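Local coordinates for protein putative oxidoreductase (Klebsiella pneumoniae subsp. pneumoniae MGH 78578, PDB 3E82) that probably works as an NAD(P)-dependent oxidoreductase of the Gfo/Idh/MocA family, its precise substrate and reaction being unknown, at residues Ala78-Leu83 and Val94-Pro99; Gln105-Leu110 and Glu322-Met327. All coordinates share one frame; numbering follows the deposited sequence.

Interaction 1 (Ala78-Leu83 and Val94-Pro99); sequences ATHAPL and VVVDKP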
# COMPACT_ATOMS: atom_id res chain seq x y z
N ALA B 78 -5.76 31.10 -6.53
CA ALA B 78 -7.04 31.79 -6.45
C ALA B 78 -7.41 32.58 -7.70
O ALA B 78 -8.56 33.01 -7.84
CB ALA B 78 -7.05 32.71 -5.23
N THR B 79 -6.46 32.78 -8.61
CA THR B 79 -6.71 33.55 -9.83
C THR B 79 -7.06 32.68 -11.04
O THR B 79 -7.53 33.17 -12.06
CB THR B 79 -5.48 34.42 -10.22
OG1 THR B 79 -4.43 33.58 -10.70
CG2 THR B 79 -4.98 35.19 -9.01
N HIS B 80 -6.81 31.37 -10.92
CA HIS B 80 -7.07 30.45 -12.01
C HIS B 80 -8.50 30.51 -12.57
O HIS B 80 -8.69 30.77 -13.76
CB HIS B 80 -6.72 29.02 -11.59
CG HIS B 80 -5.25 28.81 -11.37
ND1 HIS B 80 -4.71 27.57 -11.10
CD2 HIS B 80 -4.21 29.68 -11.39
CE1 HIS B 80 -3.40 27.69 -10.95
NE2 HIS B 80 -3.07 28.95 -11.13
N ALA B 81 -9.49 30.27 -11.72
CA ALA B 81 -10.89 30.28 -12.17
C ALA B 81 -11.33 31.61 -12.77
O ALA B 81 -11.89 31.65 -13.87
CB ALA B 81 -11.80 29.89 -11.01
N PRO B 82 -11.09 32.72 -12.06
CA PRO B 82 -11.51 34.02 -12.61
C PRO B 82 -10.81 34.42 -13.92
O PRO B 82 -11.46 34.92 -14.83
CB PRO B 82 -11.24 34.99 -11.46
CG PRO B 82 -10.18 34.32 -10.66
CD PRO B 82 -10.59 32.87 -10.69
N LEU B 83 -9.50 34.20 -14.01
CA LEU B 83 -8.77 34.55 -15.23
C LEU B 83 -9.16 33.65 -16.41
O LEU B 83 -9.20 34.10 -17.55
CB LEU B 83 -7.25 34.47 -15.01
CG LEU B 83 -6.64 35.62 -14.21
CD1 LEU B 83 -5.18 35.32 -13.87
CD2 LEU B 83 -6.75 36.90 -15.03
N VAL B 94 -7.72 28.51 -23.63
CA VAL B 94 -7.10 28.54 -22.31
C VAL B 94 -6.50 27.24 -21.80
O VAL B 94 -7.09 26.18 -21.93
CB VAL B 94 -8.13 29.01 -21.26
CG1 VAL B 94 -7.47 29.12 -19.89
CG2 VAL B 94 -8.76 30.33 -21.69
N VAL B 95 -5.30 27.35 -21.22
CA VAL B 95 -4.63 26.23 -20.59
C VAL B 95 -4.43 26.72 -19.15
O VAL B 95 -3.84 27.77 -18.93
CB VAL B 95 -3.26 25.93 -21.23
CG1 VAL B 95 -2.40 25.12 -20.25
CG2 VAL B 95 -3.46 25.15 -22.54
N VAL B 96 -4.95 25.96 -18.19
CA VAL B 96 -4.84 26.33 -16.78
C VAL B 96 -3.91 25.41 -16.01
O VAL B 96 -4.07 24.19 -16.02
CB VAL B 96 -6.22 26.30 -16.08
CG1 VAL B 96 -6.11 26.91 -14.68
CG2 VAL B 96 -7.24 27.01 -16.93
N ASP B 97 -2.92 26.00 -15.36
CA ASP B 97 -1.97 25.25 -14.54
C ASP B 97 -2.78 24.70 -13.36
O ASP B 97 -3.78 25.30 -12.96
CB ASP B 97 -0.89 26.22 -14.05
CG ASP B 97 0.35 25.52 -13.57
OD1 ASP B 97 0.97 24.80 -14.38
OD2 ASP B 97 0.70 25.69 -12.39
N LYS B 98 -2.39 23.56 -12.80
CA LYS B 98 -3.13 23.03 -11.67
C LYS B 98 -3.02 23.99 -10.48
O LYS B 98 -1.99 24.63 -10.28
CB LYS B 98 -2.61 21.64 -11.26
CG LYS B 98 -2.82 20.54 -12.32
CD LYS B 98 -2.49 19.16 -11.75
CE LYS B 98 -1.03 19.04 -11.34
NZ LYS B 98 -0.12 19.05 -12.51
N PRO B 99 -4.09 24.12 -9.67
CA PRO B 99 -5.38 23.44 -9.83
C PRO B 99 -6.29 24.13 -10.83
O PRO B 99 -6.27 25.36 -10.97
CB PRO B 99 -5.95 23.49 -8.42
CG PRO B 99 -5.51 24.84 -7.95
CD PRO B 99 -4.05 24.85 -8.39
O HOH W 1 -0.17 28.02 -11.06
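A buried histidine in the first turn of helix 80-89, His80, is hydrogen-bonded to the loop that leaves strand 93-96, at the C-terminal ends of the strands of the parallel sheet. His80 ND1 donates to Pro99 O at 2.7 Å, an almost straight bond (173°) lying in the ring plane. CG of His80 stands anti to its own carbonyl carbon (chi1 -68°), which carries the ring across to the loop. CE1 lies 3.4 Å from Lys98 O near the ring plane; Asp97 O comes closer, obliquely to the ring, without a hydrogen bond. Asp97-Lys98-Pro99, with a cis peptide bond before the proline, is consistent with the Glu/Asp-Lys-Pro motif that follows this strand in Gfo/Idh/MocA proteins; the cis bond probably helps turn Pro99 O toward ND1. Helix 80-89 is the crossover of the beta-alpha-beta unit 70-73, 80-89, 93-96 in the Rossmann domain. On its strand side, Val96 CG1 packs 3.8 Å from His80 CB. NE2 is hydrogen-bonded to Ser75 O and more weakly to a water, which donates to Asp97 OD2 at 2.8 Å. With ND1 and NE2 both engaged, the ring's rotation is fixed. Asp97 OD1 is bound by His23 NE2, and its side chain lies near the probable dinucleotide-binding glycines Gly14, Gly16 and Gly19.

Interaction 2 (Gln105-Leu110 and Glu322-Met327); sequences QEAREL and EALAVM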
# COMPACT_ATOMS: atom_id res chain seq x y z
N GLN B 105 -17.99 23.04 -8.75
CA GLN B 105 -19.01 23.78 -9.49
C GLN B 105 -18.37 24.79 -10.45
O GLN B 105 -18.81 24.93 -11.58
CB GLN B 105 -20.02 24.46 -8.54
CG GLN B 105 -19.59 25.75 -7.88
CD GLN B 105 -20.79 26.56 -7.36
OE1 GLN B 105 -21.66 26.04 -6.65
NE2 GLN B 105 -20.84 27.84 -7.70
N GLU B 106 -17.31 25.48 -10.02
CA GLU B 106 -16.67 26.44 -10.91
C GLU B 106 -16.00 25.71 -12.07
O GLU B 106 -16.00 26.21 -13.20
CB GLU B 106 -15.64 27.29 -10.16
CG GLU B 106 -16.22 28.04 -8.97
CD GLU B 106 -15.72 29.48 -8.85
OE1 GLU B 106 -14.54 29.73 -9.17
OE2 GLU B 106 -16.51 30.35 -8.43
N ALA B 107 -15.46 24.53 -11.81
CA ALA B 107 -14.84 23.76 -12.89
C ALA B 107 -15.94 23.47 -13.92
O ALA B 107 -15.75 23.67 -15.11
CB ALA B 107 -14.26 22.45 -12.34
N ARG B 108 -17.09 23.01 -13.45
CA ARG B 108 -18.19 22.71 -14.36
C ARG B 108 -18.64 23.94 -15.11
O ARG B 108 -19.00 23.86 -16.29
CB ARG B 108 -19.37 22.10 -13.59
CG ARG B 108 -19.10 20.69 -13.10
CD ARG B 108 -20.35 20.00 -12.56
NE ARG B 108 -20.10 18.57 -12.35
CZ ARG B 108 -19.83 18.02 -11.18
NH1 ARG B 108 -19.77 18.76 -10.08
NH2 ARG B 108 -19.59 16.71 -11.10
N GLU B 109 -18.63 25.09 -14.44
CA GLU B 109 -19.04 26.33 -15.08
C GLU B 109 -18.07 26.67 -16.21
O GLU B 109 -18.50 27.06 -17.29
CB GLU B 109 -19.13 27.46 -14.05
CG GLU B 109 -20.12 27.17 -12.92
CD GLU B 109 -20.31 28.33 -11.95
OE1 GLU B 109 -19.32 29.06 -11.68
OE2 GLU B 109 -21.44 28.50 -11.45
N LEU B 110 -16.77 26.51 -15.96
CA LEU B 110 -15.77 26.80 -16.99
C LEU B 110 -15.92 25.87 -18.19
O LEU B 110 -15.83 26.31 -19.34
CB LEU B 110 -14.35 26.69 -16.42
CG LEU B 110 -13.99 27.77 -15.39
CD1 LEU B 110 -12.52 27.64 -15.01
CD2 LEU B 110 -14.25 29.16 -15.98
N GLU B 322 -11.73 15.64 -17.91
CA GLU B 322 -10.77 14.71 -17.35
C GLU B 322 -10.13 15.33 -16.12
O GLU B 322 -9.74 14.62 -15.20
CB GLU B 322 -9.71 14.33 -18.38
CG GLU B 322 -10.30 13.69 -19.62
CD GLU B 322 -9.26 13.04 -20.51
OE1 GLU B 322 -8.06 13.40 -20.43
OE2 GLU B 322 -9.65 12.16 -21.31
N ALA B 323 -10.02 16.65 -16.11
CA ALA B 323 -9.45 17.34 -14.96
C ALA B 323 -10.51 17.32 -13.87
O ALA B 323 -10.19 17.23 -12.68
CB ALA B 323 -9.09 18.78 -15.33
N LEU B 324 -11.78 17.40 -14.27
CA LEU B 324 -12.89 17.36 -13.32
C LEU B 324 -12.92 15.98 -12.63
O LEU B 324 -13.22 15.88 -11.43
CB LEU B 324 -14.22 17.59 -14.07
CG LEU B 324 -15.51 17.65 -13.23
CD1 LEU B 324 -15.56 18.96 -12.46
CD2 LEU B 324 -16.73 17.54 -14.15
N ALA B 325 -12.62 14.93 -13.38
CA ALA B 325 -12.59 13.57 -12.85
C ALA B 325 -11.52 13.45 -11.77
O ALA B 325 -11.74 12.85 -10.73
CB ALA B 325 -12.32 12.58 -13.98
N VAL B 326 -10.34 14.02 -12.02
CA VAL B 326 -9.25 13.99 -11.04
C VAL B 326 -9.71 14.69 -9.77
O VAL B 326 -9.50 14.20 -8.66
CB VAL B 326 -8.00 14.71 -11.59
CG1 VAL B 326 -6.98 14.95 -10.46
CG2 VAL B 326 -7.38 13.90 -12.71
N MSE B 327 -10.36 15.85 -9.94
CA MSE B 327 -10.85 16.60 -8.79
C MSE B 327 -11.85 15.77 -8.00
O MSE B 327 -11.84 15.78 -6.77
CB MSE B 327 -11.51 17.91 -9.25
CG MSE B 327 -10.53 18.96 -9.77
SE MSE B 327 -11.44 20.64 -10.20
CE MSE B 327 -12.25 20.96 -8.46
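Ala107 and Leu324 form the close part of an apolar contact between two antiparallel helices, 104-116 and 320-339. Their short segments run at 174° to each other, with axes 10.3 Å apart at closest approach. Leu324 does most of the bridging: with CG anti to the backbone N (chi1 -177°), its branched end points at the other helix and CD1 comes 3.7 Å from Ala107 CB. The small methyl of Ala107 also receives the selenium of Met327, a selenomethionine, at 4.0 Å. Met327 lies one helical turn beyond Leu324, and its chain is extended as far as the selenium (chi2 -176°), which brings that atom to the methyl. Ala107 is thus touched by two side chains of the same helical ridge, and its methyl also packs on Phe100 and Thr101 of the preceding loop.

The other flank is looser and partly exposed. Arg108 runs extended from CG to NE and passes Leu324 at about a right angle. Its CG is 4.0 Å from Leu324 CD1, and its NE is the same distance from CD2, so the leucine branches lie against the shaft of the arginine. No hydrogen bond joins the two segments. NE makes a salt bridge to Glu351 of helix 349-356, and NH2 is hydrogen-bonded to Asp346 O, just ahead of that helix. Helix 104-116 belongs to the Rossmann domain and helix 320-339 to the C-terminal alpha/beta domain, and this pairing across the domain interface fits the two-domain architecture of the Gfo/Idh/MocA family.

Interaction 1 and interaction 2 follow each other along the chain and lie on the same side of its centre, with their centres about 11 Å apart. Strand 93-96 leads through the loop of interaction 1 into helix 104-116, the Rossmann-side partner of interaction 2. The two also touch directly: Ala81 CB lies 3.3 Å from Glu106 OE1, and Ala81 O is 4.0 Å from Leu110 CD2, so helix 80-89 packs beside helix 104-116. Interaction 1 lies wholly within the Rossmann domain, its Asp97 end near the probable nucleotide site, whereas in interaction 2 the neighbouring helix packs against helix 320-339 of the C-terminal domain.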